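Local coordinates for protein nidogen (Mus musculus, PDB 1NPE) that is a basement-membrane glycoprotein whose YWTD beta-propeller domain probably binds laminin and so links it to other matrix components, at residues L4-P16 with A27-L41. Numbering follows the deposited sequence.
Sequences LLFAQTGKIERLP and AKAFLHIPAKVIIGL. With CD (cadmium ion), chain E.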
ATOM      1  N   LEU A   4       3.935 -17.002  12.564  1.00 28.96           N
ATOM      2  CA  LEU A   4       3.513 -16.260  11.386  1.00 26.95           C
ATOM      3  C   LEU A   4       2.701 -15.091  11.916  1.00 25.89           C
ATOM      4  O   LEU A   4       1.908 -15.255  12.847  1.00 23.68           O
ATOM      5  CB  LEU A   4       2.614 -17.107  10.488  1.00 27.48           C
ATOM      6  CG  LEU A   4       3.176 -17.666   9.188  1.00 28.30           C
ATOM      7  CD1 LEU A   4       2.043 -18.350   8.434  1.00 28.61           C
ATOM      8  CD2 LEU A   4       3.772 -16.553   8.344  1.00 28.76           C
ATOM      9  N   LEU A   5       2.896 -13.923  11.320  1.00 23.98           N
ATOM     10  CA  LEU A   5       2.185 -12.725  11.734  1.00 22.58           C
ATOM     11  C   LEU A   5       1.600 -12.029  10.520  1.00 22.71           C
ATOM     12  O   LEU A   5       2.288 -11.854   9.510  1.00 22.43           O
ATOM     13  CB  LEU A   5       3.148 -11.769  12.445  1.00 22.42           C
ATOM     14  CG  LEU A   5       3.713 -12.201  13.800  1.00 22.78           C
ATOM     15  CD1 LEU A   5       5.075 -11.583  14.028  1.00 24.06           C
ATOM     16  CD2 LEU A   5       2.754 -11.808  14.898  1.00 21.33           C
ATOM     17  N   PHE A   6       0.319 -11.674  10.595  1.00 22.33           N
ATOM     18  CA  PHE A   6      -0.307 -10.958   9.493  1.00 21.92           C
ATOM     19  C   PHE A   6      -1.212  -9.822   9.956  1.00 22.71           C
ATOM     20  O   PHE A   6      -1.690  -9.816  11.087  1.00 22.27           O
ATOM     21  CB  PHE A   6      -1.009 -11.899   8.502  1.00 20.61           C
ATOM     22  CG  PHE A   6      -2.196 -12.628   9.064  1.00 21.35           C
ATOM     23  CD1 PHE A   6      -2.069 -13.940   9.522  1.00 20.94           C
ATOM     24  CD2 PHE A   6      -3.454 -12.034   9.067  1.00 19.93           C
ATOM     25  CE1 PHE A   6      -3.178 -14.658   9.971  1.00 20.02           C
ATOM     26  CE2 PHE A   6      -4.573 -12.740   9.511  1.00 23.62           C
ATOM     27  CZ  PHE A   6      -4.432 -14.060   9.963  1.00 20.31           C
ATOM     28  N   ALA A   7      -1.422  -8.849   9.077  1.00 23.61           N
ATOM     29  CA  ALA A   7      -2.229  -7.686   9.398  1.00 22.96           C
ATOM     30  C   ALA A   7      -3.654  -7.682   8.855  1.00 24.36           C
ATOM     31  O   ALA A   7      -3.936  -8.219   7.785  1.00 22.95           O
ATOM     32  CB  ALA A   7      -1.506  -6.425   8.945  1.00 21.66           C
ATOM     33  N   GLN A   8      -4.539  -7.070   9.636  1.00 25.50           N
ATOM     34  CA  GLN A   8      -5.949  -6.885   9.308  1.00 26.63           C
ATOM     35  C   GLN A   8      -6.304  -5.519   9.872  1.00 25.95           C
ATOM     36  O   GLN A   8      -5.513  -4.930  10.618  1.00 26.41           O
ATOM     37  CB  GLN A   8      -6.836  -7.946   9.960  1.00 28.09           C
ATOM     38  CG  GLN A   8      -7.048  -9.189   9.118  1.00 29.38           C
ATOM     39  CD  GLN A   8      -7.927 -10.227   9.800  1.00 29.49           C
ATOM     40  OE1 GLN A   8      -7.760 -10.516  10.982  1.00 33.95           O
ATOM     41  NE2 GLN A   8      -8.857 -10.802   9.050  1.00 30.50           N
ATOM     42  N   THR A   9      -7.463  -4.995   9.487  1.00 25.25           N
ATOM     43  CA  THR A   9      -7.898  -3.698   9.981  1.00 23.70           C
ATOM     44  C   THR A   9      -8.124  -3.818  11.478  1.00 23.13           C
ATOM     45  O   THR A   9      -8.834  -4.713  11.936  1.00 23.52           O
ATOM     46  CB  THR A   9      -9.194  -3.227   9.280  1.00 25.16           C
ATOM     47  OG1 THR A   9      -8.932  -2.999   7.890  1.00 25.97           O
ATOM     48  CG2 THR A   9      -9.720  -1.944   9.897  1.00 22.25           C
ATOM     49  N   GLY A  10      -7.431  -2.962  12.230  1.00 23.69           N
ATOM     50  CA  GLY A  10      -7.553  -2.930  13.678  1.00 21.92           C
ATOM     51  C   GLY A  10      -6.810  -3.980  14.484  1.00 21.62           C
ATOM     52  O   GLY A  10      -6.984  -4.036  15.700  1.00 21.96           O
ATOM     53  N   LYS A  11      -5.954  -4.775  13.843  1.00 20.93           N
ATOM     54  CA  LYS A  11      -5.225  -5.823  14.564  1.00 19.96           C
ATOM     55  C   LYS A  11      -4.083  -6.470  13.790  1.00 19.18           C
ATOM     56  O   LYS A  11      -3.893  -6.221  12.603  1.00 19.60           O
ATOM     57  CB  LYS A  11      -6.200  -6.936  14.964  1.00 21.19           C
ATOM     58  CG  LYS A  11      -6.968  -7.511  13.781  1.00 22.44           C
ATOM     59  CD  LYS A  11      -7.888  -8.660  14.178  1.00 26.04           C
ATOM     60  CE  LYS A  11      -7.097  -9.894  14.571  1.00 25.66           C
ATOM     61  NZ  LYS A  11      -8.015 -11.026  14.844  1.00 27.80           N
ATOM     62  N   ILE A  12      -3.307  -7.275  14.507  1.00 18.70           N
ATOM     63  CA  ILE A  12      -2.214  -8.054  13.938  1.00 20.90           C
ATOM     64  C   ILE A  12      -2.459  -9.460  14.490  1.00 22.59           C
ATOM     65  O   ILE A  12      -2.549  -9.645  15.706  1.00 22.26           O
ATOM     66  CB  ILE A  12      -0.812  -7.591  14.404  1.00 18.90           C
ATOM     67  CG1 ILE A  12      -0.478  -6.202  13.853  1.00 18.82           C
ATOM     68  CG2 ILE A  12       0.245  -8.584  13.930  1.00 16.30           C
ATOM     69  CD1 ILE A  12       0.864  -5.685  14.346  1.00 15.00           C
ATOM     70  N   GLU A  13      -2.607 -10.434  13.595  1.00 23.71           N
ATOM     71  CA  GLU A  13      -2.851 -11.817  13.990  1.00 26.70           C
ATOM     72  C   GLU A  13      -1.553 -12.612  14.126  1.00 27.31           C
ATOM     73  O   GLU A  13      -0.555 -12.315  13.471  1.00 27.89           O
ATOM     74  CB  GLU A  13      -3.785 -12.501  12.989  1.00 26.80           C
ATOM     75  CG  GLU A  13      -4.316 -13.874  13.428  1.00 31.03           C
ATOM     76  CD  GLU A  13      -5.417 -13.804  14.488  1.00 31.37           C
ATOM     77  OE1 GLU A  13      -5.640 -12.729  15.079  1.00 32.27           O
ATOM     78  OE2 GLU A  13      -6.070 -14.838  14.730  1.00 32.99           O
ATOM     79  N   ARG A  14      -1.603 -13.658  14.942  1.00 28.61           N
ATOM     80  CA  ARG A  14      -0.450 -14.511  15.198  1.00 30.26           C
ATOM     81  C   ARG A  14      -0.815 -15.996  15.197  1.00 31.75           C
ATOM     82  O   ARG A  14      -1.835 -16.396  15.772  1.00 32.48           O
ATOM     83  CB  ARG A  14       0.136 -14.144  16.561  1.00 31.31           C
ATOM     84  CG  ARG A  14       1.212 -15.067  17.073  1.00 34.29           C
ATOM     85  CD  ARG A  14       1.592 -14.721  18.505  1.00 33.87           C
ATOM     86  NE  ARG A  14       2.765 -15.482  18.918  1.00 36.29           N
ATOM     87  CZ  ARG A  14       3.560 -15.156  19.932  1.00 37.23           C
ATOM     88  NH1 ARG A  14       3.312 -14.074  20.660  1.00 36.82           N
ATOM     89  NH2 ARG A  14       4.618 -15.908  20.205  1.00 38.45           N
ATOM     90  N   LEU A  15       0.002 -16.807  14.527  1.00 32.02           N
ATOM     91  CA  LEU A  15      -0.209 -18.253  14.507  1.00 31.62           C
ATOM     92  C   LEU A  15       1.117 -18.980  14.376  1.00 31.32           C
ATOM     93  O   LEU A  15       1.977 -18.604  13.578  1.00 31.27           O
ATOM     94  CB  LEU A  15      -1.185 -18.700  13.412  1.00 32.41           C
ATOM     95  CG  LEU A  15      -0.811 -18.623  11.938  1.00 31.92           C
ATOM     96  CD1 LEU A  15      -1.525 -19.729  11.181  1.00 33.52           C
ATOM     97  CD2 LEU A  15      -1.181 -17.263  11.393  1.00 34.10           C
ATOM     98  N   PRO A  16       1.297 -20.041  15.170  1.00 31.43           N
ATOM     99  CA  PRO A  16       2.497 -20.876  15.212  1.00 30.47           C
ATOM    100  C   PRO A  16       2.816 -21.595  13.915  1.00 29.99           C
ATOM    101  O   PRO A  16       1.922 -21.930  13.140  1.00 28.39           O
ATOM    102  CB  PRO A  16       2.167 -21.889  16.312  1.00 31.85           C
ATOM    103  CG  PRO A  16       1.198 -21.152  17.184  1.00 31.60           C
ATOM    104  CD  PRO A  16       0.316 -20.497  16.166  1.00 31.27           C
ATOM    105  N   ALA A  27      -4.352 -19.973  16.169  1.00 30.59           N
ATOM    106  CA  ALA A  27      -4.300 -18.573  15.767  1.00 31.15           C
ATOM    107  C   ALA A  27      -5.024 -17.657  16.760  1.00 32.10           C
ATOM    108  O   ALA A  27      -6.239 -17.768  16.971  1.00 30.44           O
ATOM    109  CB  ALA A  27      -4.890 -18.404  14.375  1.00 30.41           C
ATOM    110  N   LYS A  28      -4.262 -16.756  17.367  1.00 32.74           N
ATOM    111  CA  LYS A  28      -4.806 -15.807  18.329  1.00 34.20           C
ATOM    112  C   LYS A  28      -4.258 -14.422  17.993  1.00 33.79           C
ATOM    113  O   LYS A  28      -3.220 -14.295  17.334  1.00 33.22           O
ATOM    114  CB  LYS A  28      -4.414 -16.202  19.762  1.00 34.73           C
ATOM    115  CG  LYS A  28      -2.911 -16.117  20.049  1.00 38.09           C
ATOM    116  CD  LYS A  28      -2.536 -16.747  21.393  1.00 39.62           C
ATOM    117  CE  LYS A  28      -1.027 -16.633  21.645  1.00 42.23           C
ATOM    118  NZ  LYS A  28      -0.570 -17.395  22.852  1.00 42.27           N
ATOM    119  N   ALA A  29      -4.964 -13.389  18.442  1.00 32.49           N
ATOM    120  CA  ALA A  29      -4.544 -12.019  18.192  1.00 30.51           C
ATOM    121  C   ALA A  29      -3.254 -11.681  18.922  1.00 29.43           C
ATOM    122  O   ALA A  29      -3.076 -12.023  20.093  1.00 28.72           O
ATOM    123  CB  ALA A  29      -5.640 -11.052  18.600  1.00 31.48           C
ATOM    124  N   PHE A  30      -2.330 -11.061  18.197  1.00 28.07           N
ATOM    125  CA  PHE A  30      -1.064 -10.642  18.775  1.00 26.07           C
ATOM    126  C   PHE A  30      -1.283  -9.289  19.442  1.00 25.66           C
ATOM    127  O   PHE A  30      -0.846  -9.052  20.566  1.00 23.72           O
ATOM    128  CB  PHE A  30       0.001 -10.492  17.683  1.00 24.02           C
ATOM    129  CG  PHE A  30       1.202  -9.684  18.108  1.00 21.19           C
ATOM    130  CD1 PHE A  30       1.932 -10.034  19.241  1.00 18.47           C
ATOM    131  CD2 PHE A  30       1.599  -8.569  17.376  1.00 18.15           C
ATOM    132  CE1 PHE A  30       3.037  -9.286  19.636  1.00 18.88           C
ATOM    133  CE2 PHE A  30       2.700  -7.816  17.759  1.00 18.02           C
ATOM    134  CZ  PHE A  30       3.423  -8.171  18.893  1.00 19.04           C
ATOM    135  N   LEU A  31      -2.003  -8.419  18.748  1.00 26.34           N
ATOM    136  CA  LEU A  31      -2.240  -7.084  19.249  1.00 26.79           C
ATOM    137  C   LEU A  31      -3.486  -6.487  18.630  1.00 27.08           C
ATOM    138  O   LEU A  31      -3.788  -6.723  17.458  1.00 27.34           O
ATOM    139  CB  LEU A  31      -1.040  -6.212  18.872  1.00 29.23           C
ATOM    140  CG  LEU A  31      -0.614  -5.038  19.745  1.00 30.28           C
ATOM    141  CD1 LEU A  31      -0.090  -5.552  21.080  1.00 28.61           C
ATOM    142  CD2 LEU A  31       0.476  -4.267  19.016  1.00 28.79           C
ATOM    143  N   HIS A  32      -4.220  -5.732  19.438  1.00 26.34           N
ATOM    144  CA  HIS A  32      -5.411  -5.042  18.976  1.00 25.34           C
ATOM    145  C   HIS A  32      -5.147  -3.538  19.017  1.00 25.28           C
ATOM    146  O   HIS A  32      -4.827  -2.983  20.076  1.00 25.05           O
ATOM    147  CB  HIS A  32      -6.618  -5.355  19.869  1.00 24.29           C
ATOM    148  CG  HIS A  32      -7.363  -6.589  19.477  1.00 22.15           C
ATOM    149  ND1 HIS A  32      -7.410  -7.713  20.272  1.00 21.40           N
ATOM    150  CD2 HIS A  32      -8.118  -6.866  18.389  1.00 21.96           C
ATOM    151  CE1 HIS A  32      -8.163  -8.629  19.694  1.00 20.43           C
ATOM    152  NE2 HIS A  32      -8.605  -8.140  18.549  1.00 23.79           N
ATOM    153  N   ILE A  33      -5.224  -2.896  17.857  1.00 24.25           N
ATOM    154  CA  ILE A  33      -5.047  -1.450  17.759  1.00 24.03           C
ATOM    155  C   ILE A  33      -6.263  -1.023  16.939  1.00 23.90           C
ATOM    156  O   ILE A  33      -6.151  -0.706  15.753  1.00 23.56           O
ATOM    157  CB  ILE A  33      -3.734  -1.043  17.031  1.00 24.49           C
ATOM    158  CG1 ILE A  33      -2.546  -1.877  17.512  1.00 24.22           C
ATOM    159  CG2 ILE A  33      -3.418   0.401  17.338  1.00 26.44           C
ATOM    160  CD1 ILE A  33      -2.278  -3.099  16.660  1.00 25.91           C
ATOM    161  N   PRO A  34      -7.443  -0.992  17.585  1.00 24.69           N
ATOM    162  CA  PRO A  34      -8.758  -0.640  17.034  1.00 25.96           C
ATOM    163  C   PRO A  34      -8.873   0.529  16.061  1.00 25.24           C
ATOM    164  O   PRO A  34      -9.561   0.421  15.052  1.00 26.65           O
ATOM    165  CB  PRO A  34      -9.628  -0.472  18.285  1.00 25.72           C
ATOM    166  CG  PRO A  34      -8.645  -0.153  19.361  1.00 28.58           C
ATOM    167  CD  PRO A  34      -7.510  -1.071  19.054  1.00 25.79           C
ATOM    168  N   ALA A  35      -8.165   1.620  16.319  1.00 25.34           N
ATOM    169  CA  ALA A  35      -8.243   2.773  15.426  1.00 25.33           C
ATOM    170  C   ALA A  35      -7.389   2.687  14.158  1.00 25.16           C
ATOM    171  O   ALA A  35      -7.585   3.475  13.231  1.00 25.17           O
ATOM    172  CB  ALA A  35      -7.896   4.048  16.193  1.00 25.50           C
ATOM    173  N   LYS A  36      -6.494   1.704  14.085  1.00 24.14           N
ATOM    174  CA  LYS A  36      -5.582   1.593  12.946  1.00 23.67           C
ATOM    175  C   LYS A  36      -5.845   0.577  11.835  1.00 21.66           C
ATOM    176  O   LYS A  36      -6.560  -0.400  12.006  1.00 20.56           O
ATOM    177  CB  LYS A  36      -4.152   1.383  13.461  1.00 25.89           C
ATOM    178  CG  LYS A  36      -3.639   2.448  14.428  1.00 28.78           C
ATOM    179  CD  LYS A  36      -2.165   2.195  14.782  1.00 33.02           C
ATOM    180  CE  LYS A  36      -1.646   3.141  15.872  1.00 35.43           C
ATOM    181  NZ  LYS A  36      -1.590   4.571  15.435  1.00 38.38           N
ATOM    182  N   VAL A  37      -5.262   0.853  10.674  1.00 20.27           N
ATOM    183  CA  VAL A  37      -5.343  -0.042   9.526  1.00 17.96           C
ATOM    184  C   VAL A  37      -3.880  -0.418   9.281  1.00 18.52           C
ATOM    185  O   VAL A  37      -3.131   0.318   8.628  1.00 17.27           O
ATOM    186  CB  VAL A  37      -5.944   0.646   8.269  1.00 17.50           C
ATOM    187  CG1 VAL A  37      -5.852  -0.284   7.067  1.00 12.08           C
ATOM    188  CG2 VAL A  37      -7.401   1.032   8.518  1.00 13.95           C
ATOM    189  N   ILE A  38      -3.463  -1.519   9.901  1.00 17.82           N
ATOM    190  CA  ILE A  38      -2.099  -2.012   9.794  1.00 16.77           C
ATOM    191  C   ILE A  38      -1.861  -2.548   8.387  1.00 16.25           C
ATOM    192  O   ILE A  38      -2.624  -3.379   7.898  1.00 16.94           O
ATOM    193  CB  ILE A  38      -1.841  -3.145  10.814  1.00 18.05           C
ATOM    194  CG1 ILE A  38      -2.329  -2.735  12.207  1.00 19.40           C
ATOM    195  CG2 ILE A  38      -0.354  -3.470  10.868  1.00 18.62           C
ATOM    196  CD1 ILE A  38      -1.469  -1.688  12.892  1.00 20.31           C
ATOM    197  N   ILE A  39      -0.803  -2.075   7.737  1.00 14.91           N
ATOM    198  CA  ILE A  39      -0.501  -2.517   6.383  1.00 13.58           C
ATOM    199  C   ILE A  39       0.792  -3.322   6.297  1.00 15.39           C
ATOM    200  O   ILE A  39       0.758  -4.511   5.981  1.00 17.89           O
ATOM    201  CB  ILE A  39      -0.437  -1.328   5.407  1.00 13.01           C
ATOM    202  CG1 ILE A  39      -1.765  -0.562   5.417  1.00 11.73           C
ATOM    203  CG2 ILE A  39      -0.113  -1.817   4.002  1.00 12.04           C
ATOM    204  CD1 ILE A  39      -2.939  -1.336   4.824  1.00  9.99           C
ATOM    205  N   GLY A  40       1.926  -2.682   6.576  1.00 14.84           N
ATOM    206  CA  GLY A  40       3.199  -3.378   6.509  1.00 12.29           C
ATOM    207  C   GLY A  40       3.653  -3.983   7.825  1.00 13.97           C
ATOM    208  O   GLY A  40       3.361  -3.441   8.890  1.00 14.93           O
ATOM    209  N   LEU A  41       4.356  -5.113   7.755  1.00 12.47           N
ATOM    210  CA  LEU A  41       4.872  -5.777   8.949  1.00 14.26           C
ATOM    211  C   LEU A  41       6.306  -6.245   8.742  1.00 13.83           C
ATOM    212  O   LEU A  41       6.688  -6.636   7.641  1.00 15.84           O
ATOM    213  CB  LEU A  41       4.028  -6.998   9.318  1.00 14.09           C
ATOM    214  CG  LEU A  41       2.625  -6.848   9.913  1.00 16.67           C
ATOM    215  CD1 LEU A  41       2.050  -8.240  10.121  1.00 13.81           C
ATOM    216  CD2 LEU A  41       2.656  -6.074  11.236  1.00 14.72           C
TER
HETATM  217 CD    CD E5005      -6.940  -7.225  22.687  1.00 43.47          CD
HETATM  218  O   HOH W   1      -4.826  -5.531  22.752  1.00 33.52           O
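The Phe-30 ring turns its edge to Ile-12: Ile-12 CB lies in the ring plane, and Ile-12 CG2 is 3.7 Å from Phe-30 CD2. Leu-5 CD2 and the Arg-14 guanidinium approach obliquely. Within the 4-16 hairpin, Glu-13 CB sits off-centre over one face of the Phe-6 ring. At the edge of the His-32 imidazole lies Gly-10 O, while His-32 ND1 binds a cadmium ion 2.5 Å away, shared with an acidic side chain of another protein chain. Residues 11-16 pair antiparallel with 28-33, Ile-12 N bonding to Leu-31 O. A classic beta bulge sets Phe-30 and Leu-31 against Ile-12, whose O accepts a hydrogen bond from Phe-30 N (2.9 Å) and a weak one from Leu-31 N; past it, Arg-14 and Lys-28 exchange two backbone bonds. Glu-13, bent at chi2 (76°), folds its carboxylate beside Ala-27 to Ala-29, where Lys-11 NZ meets Glu-13 OE1 from above the carboxylate plane in a 2.9 Å salt bridge. In a type II turn, Gly-10 N donates a hydrogen bond to Lys-36 O (2.7 Å). Ile-38 CG2 touches Ala-7 CB. The Leu-41 and Ile-12 side chains run alongside in opposite senses, Leu-41 CD2 3.6 Å from Ile-12 CD1. Strands 2-8, 11-17, 28-33 and ring-closing 256-259 form one propeller blade; 36-44 starts the next, where Trp-52 packs on Ile-38 and Leu-41.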